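Local coordinates for protein pseudoalteromonas arctica PAMC 21717 (Pseudoalteromonas arctica, PDB 5YL7) that probably hydrolyses peptide bonds in proteins as a cold-active, calcium-binding serine protease of the subtilase family, at residues A200-Y210 / R230-I240. Numbering follows the deposited sequence.
Sequences AGNDNDNSANY and RAYYSNYGSNI
Asn-235 reaches into the loop 200-210 and is gripped at both ends of its amide. ND2 donates to Ala-200 O at 2.9 Å. It also donates to Asp-203 OD2, which accepts on its anti lone pair, with carboxylate and amide nearly coplanar (21°). OD1 takes Asp-203 N at 3.0 Å and Asp-205 N at 2.9 Å, from opposite faces of its plane. ND2 lies over one face of the Tyr-210 ring, offset toward its rim. With CG beside its own backbone N (chi1 -69°), the amide reaches these partners while Asn-235 N bonds to Gly-201 O. Cut back to an alanine, this position would probably leave Asp-203 N and Asp-205 N without their shared acceptor, and Ala-200 O and Asp-203 OD2 without their ND2 donor. The two loops follow strands 195-199 and 219-224, neighbours in the parallel sheet of the subtilase fold. Asn-202 lies near a probable Ser-His-Asp triad. Its OD1 meets Tyr-233 CD1 at 3.4 Å and is hydrogen-bonded to Thr-280. Farther out, Arg-230 NH1 donates to Asn-204 OD1 at 2.9 Å and also to Ser-234 O. Amide and guanidinium planes are 11° apart. At the other end, Ser-207 OG donates to Asn-239 OD1 at 2.7 Å, from above the carbonyl plane. Asn-239 ND2 returns a bond to Ser-207 O at 3.2 Å. Asn-220 ND2 also binds Asn-239 OD1. Asp-205 OD2 accepts from Tyr-210 OH, which helps hold the ring whose face ND2 covers.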
loop_
_atom_site.group_PDB
_atom_site.type_symbol
_atom_site.label_atom_id
_atom_site.label_comp_id
_atom_site.label_asym_id
_atom_site.label_seq_id
_atom_site.Cartn_x
_atom_site.Cartn_y
_atom_site.Cartn_z
ATOM N N ALA A 200 1.874 -9.462 1.793
ATOM C CA ALA A 200 2.539 -10.805 2.053
ATOM C C ALA A 200 2.954 -11.459 0.837
ATOM O O ALA A 200 3.773 -12.475 0.950
ATOM C CB ALA A 200 1.590 -11.680 2.802
ATOM N N GLY A 201 2.544 -11.092 -0.359
ATOM C CA GLY A 201 2.914 -11.728 -1.625
ATOM C C GLY A 201 1.833 -12.628 -2.207
ATOM O O GLY A 201 0.881 -12.994 -1.560
ATOM N N ASN A 202 2.014 -12.991 -3.470
ATOM C CA ASN A 202 0.958 -13.504 -4.353
ATOM C C ASN A 202 1.352 -14.843 -4.950
ATOM O O ASN A 202 0.961 -15.128 -6.084
ATOM C CB ASN A 202 0.616 -12.547 -5.450
ATOM C CG ASN A 202 0.277 -11.167 -4.952
ATOM O OD1 ASN A 202 -0.303 -10.942 -3.839
ATOM N ND2 ASN A 202 0.592 -10.149 -5.773
ATOM N N ASP A 203 2.009 -15.661 -4.188
ATOM C CA ASP A 203 2.528 -16.976 -4.681
ATOM C C ASP A 203 1.687 -18.109 -4.239
ATOM O O ASP A 203 2.085 -19.305 -4.436
ATOM C CB ASP A 203 4.003 -17.084 -4.166
ATOM C CG ASP A 203 4.790 -15.670 -4.256
ATOM O OD1 ASP A 203 5.321 -15.582 -5.382
ATOM O OD2 ASP A 203 4.884 -14.669 -3.344
ATOM N N ASN A 204 0.571 -17.969 -3.535
ATOM C CA ASN A 204 -0.192 -19.030 -2.997
ATOM C C ASN A 204 0.754 -19.963 -2.248
ATOM O O ASN A 204 0.646 -21.220 -2.372
ATOM C CB ASN A 204 -1.012 -19.814 -4.059
ATOM C CG ASN A 204 -1.897 -20.817 -3.482
ATOM O OD1 ASN A 204 -2.414 -20.759 -2.394
ATOM N ND2 ASN A 204 -2.122 -21.941 -4.282
ATOM N N ASP A 205 1.579 -19.399 -1.377
ATOM C CA ASP A 205 2.617 -20.182 -0.739
ATOM C C ASP A 205 2.804 -19.646 0.675
ATOM O O ASP A 205 2.239 -18.657 1.124
ATOM C CB ASP A 205 3.904 -20.088 -1.578
ATOM C CG ASP A 205 5.046 -21.126 -1.221
ATOM O OD1 ASP A 205 4.755 -22.078 -0.575
ATOM O OD2 ASP A 205 6.103 -20.763 -1.712
ATOM N N ASN A 206 3.681 -20.313 1.411
ATOM C CA ASN A 206 4.010 -19.951 2.816
ATOM C C ASN A 206 4.739 -18.634 2.886
ATOM O O ASN A 206 5.823 -18.365 2.358
ATOM C CB ASN A 206 4.911 -21.061 3.389
ATOM C CG ASN A 206 5.318 -20.893 4.818
ATOM O OD1 ASN A 206 5.008 -19.905 5.460
ATOM N ND2 ASN A 206 6.084 -21.909 5.323
ATOM N N SER A 207 4.126 -17.675 3.575
ATOM C CA SER A 207 4.594 -16.329 3.740
ATOM C C SER A 207 5.874 -16.209 4.511
ATOM O O SER A 207 6.521 -15.208 4.400
ATOM C CB SER A 207 3.480 -15.507 4.398
ATOM O OG SER A 207 3.155 -16.015 5.664
ATOM N N ALA A 208 6.301 -17.294 5.168
ATOM C CA ALA A 208 7.640 -17.325 5.812
ATOM C C ALA A 208 8.712 -17.081 4.837
ATOM O O ALA A 208 9.802 -16.594 5.185
ATOM C CB ALA A 208 7.875 -18.677 6.454
ATOM N N ASN A 209 8.524 -17.359 3.546
ATOM C CA ASN A 209 9.571 -17.326 2.591
ATOM C C ASN A 209 9.548 -16.249 1.567
ATOM O O ASN A 209 10.190 -16.281 0.527
ATOM C CB ASN A 209 9.586 -18.699 1.906
ATOM C CG ASN A 209 9.887 -19.809 2.938
ATOM O OD1 ASN A 209 10.736 -19.605 3.868
ATOM N ND2 ASN A 209 9.175 -20.875 2.826
ATOM N N TYR A 210 8.890 -15.145 1.935
ATOM C CA TYR A 210 8.678 -13.999 1.097
ATOM C C TYR A 210 8.954 -12.700 1.897
ATOM O O TYR A 210 8.399 -12.548 2.984
ATOM C CB TYR A 210 7.290 -13.982 0.445
ATOM C CG TYR A 210 7.101 -15.162 -0.468
ATOM C CD1 TYR A 210 7.600 -15.139 -1.770
ATOM C CD2 TYR A 210 6.661 -16.354 -0.009
ATOM C CE1 TYR A 210 7.500 -16.289 -2.547
ATOM C CE2 TYR A 210 6.586 -17.532 -0.788
ATOM C CZ TYR A 210 6.999 -17.387 -2.067
ATOM O OH TYR A 210 6.893 -18.516 -2.932
ATOM N N ARG A 230 -9.851 -16.353 1.519
ATOM C CA ARG A 230 -8.531 -16.072 0.987
ATOM C C ARG A 230 -8.543 -15.882 -0.484
ATOM O O ARG A 230 -9.083 -16.711 -1.259
ATOM C CB ARG A 230 -7.529 -17.226 1.344
ATOM C CG ARG A 230 -6.094 -16.832 1.052
ATOM C CD ARG A 230 -5.113 -17.836 1.609
ATOM N NE ARG A 230 -5.265 -19.183 1.071
ATOM C CZ ARG A 230 -4.781 -19.643 -0.052
ATOM N NH1 ARG A 230 -4.034 -18.964 -0.860
ATOM N NH2 ARG A 230 -5.024 -20.970 -0.340
ATOM N N ALA A 231 -7.970 -14.824 -1.023
ATOM C CA ALA A 231 -7.815 -14.695 -2.467
ATOM C C ALA A 231 -6.911 -15.773 -2.956
ATOM O O ALA A 231 -5.930 -16.120 -2.310
ATOM C CB ALA A 231 -7.238 -13.289 -2.786
ATOM N N TYR A 232 -7.226 -16.346 -4.133
ATOM C CA TYR A 232 -6.542 -17.568 -4.569
ATOM C C TYR A 232 -5.054 -17.447 -4.589
ATOM O O TYR A 232 -4.342 -18.462 -4.366
ATOM C CB TYR A 232 -7.054 -17.999 -5.948
ATOM C CG TYR A 232 -6.916 -16.984 -7.045
ATOM C CD1 TYR A 232 -5.789 -16.890 -7.831
ATOM C CD2 TYR A 232 -7.953 -16.061 -7.332
ATOM C CE1 TYR A 232 -5.685 -16.001 -8.865
ATOM C CE2 TYR A 232 -7.890 -15.188 -8.345
ATOM C CZ TYR A 232 -6.761 -15.131 -9.136
ATOM O OH TYR A 232 -6.628 -14.265 -10.236
ATOM N N TYR A 233 -4.477 -16.301 -4.889
ATOM C CA TYR A 233 -3.052 -16.098 -5.015
ATOM C C TYR A 233 -2.375 -15.758 -3.663
ATOM O O TYR A 233 -1.152 -15.676 -3.665
ATOM C CB TYR A 233 -2.767 -14.953 -6.016
ATOM C CG TYR A 233 -3.477 -13.678 -5.612
ATOM C CD1 TYR A 233 -3.012 -12.912 -4.554
ATOM C CD2 TYR A 233 -4.688 -13.264 -6.184
ATOM C CE1 TYR A 233 -3.726 -11.824 -4.084
ATOM C CE2 TYR A 233 -5.382 -12.199 -5.739
ATOM C CZ TYR A 233 -4.962 -11.498 -4.652
ATOM O OH TYR A 233 -5.643 -10.407 -4.147
ATOM N N SER A 234 -3.147 -15.465 -2.629
ATOM C CA SER A 234 -2.485 -14.861 -1.470
ATOM C C SER A 234 -1.585 -15.842 -0.785
ATOM O O SER A 234 -1.944 -16.992 -0.501
ATOM C CB SER A 234 -3.559 -14.462 -0.509
ATOM O OG SER A 234 -2.923 -13.704 0.595
ATOM N N ASN A 235 -0.412 -15.381 -0.387
ATOM C CA ASN A 235 0.395 -16.109 0.584
ATOM C C ASN A 235 -0.301 -16.173 1.903
ATOM O O ASN A 235 -1.251 -15.404 2.193
ATOM C CB ASN A 235 1.786 -15.513 0.669
ATOM C CG ASN A 235 2.638 -15.710 -0.546
ATOM O OD1 ASN A 235 2.374 -16.572 -1.391
ATOM N ND2 ASN A 235 3.689 -14.894 -0.686
ATOM N N TYR A 236 0.171 -17.073 2.739
ATOM C CA TYR A 236 -0.493 -17.391 4.002
ATOM C C TYR A 236 0.531 -18.057 4.942
ATOM O O TYR A 236 1.523 -18.546 4.410
ATOM C CB TYR A 236 -1.723 -18.335 3.783
ATOM C CG TYR A 236 -1.365 -19.597 3.117
ATOM C CD1 TYR A 236 -0.667 -20.654 3.790
ATOM C CD2 TYR A 236 -1.428 -19.706 1.716
ATOM C CE1 TYR A 236 -0.157 -21.793 3.109
ATOM C CE2 TYR A 236 -1.025 -20.846 1.036
ATOM C CZ TYR A 236 -0.323 -21.824 1.709
ATOM O OH TYR A 236 0.161 -22.908 0.938
ATOM N N GLY A 237 0.307 -18.028 6.209
ATOM C CA GLY A 237 1.268 -18.633 7.173
ATOM C C GLY A 237 1.245 -17.945 8.470
ATOM O O GLY A 237 0.462 -16.978 8.701
ATOM N N SER A 238 2.126 -18.400 9.368
ATOM C CA SER A 238 2.126 -17.897 10.703
ATOM C C SER A 238 2.495 -16.423 10.860
ATOM O O SER A 238 1.978 -15.790 11.779
ATOM C CB SER A 238 3.137 -18.726 11.569
ATOM O OG SER A 238 2.881 -20.106 11.458
ATOM N N ASN A 239 3.274 -15.882 9.944
ATOM C CA ASN A 239 3.661 -14.518 10.061
ATOM C C ASN A 239 2.643 -13.550 9.455
ATOM O O ASN A 239 2.826 -12.335 9.542
ATOM C CB ASN A 239 5.049 -14.242 9.508
ATOM C CG ASN A 239 5.162 -14.315 8.040
ATOM O OD1 ASN A 239 4.134 -14.164 7.316
ATOM N ND2 ASN A 239 6.333 -14.455 7.470
ATOM N N ILE A 240 1.512 -14.015 8.965
ATOM C CA ILE A 240 0.426 -13.066 8.544
ATOM C C ILE A 240 -0.152 -12.544 9.830
ATOM O O ILE A 240 -0.511 -13.310 10.772
ATOM C CB ILE A 240 -0.661 -13.793 7.765
ATOM C CG1 ILE A 240 -0.086 -14.414 6.434
ATOM C CG2 ILE A 240 -1.775 -12.803 7.425
ATOM C CD1 ILE A 240 0.471 -13.533 5.450
HETATM O O HOH W 1 0.112 -23.497 -1.453
HETATM O O HOH W 2 -2.726 -23.143 -1.187
HETATM O O HOH W 3 4.219 -20.154 8.077
#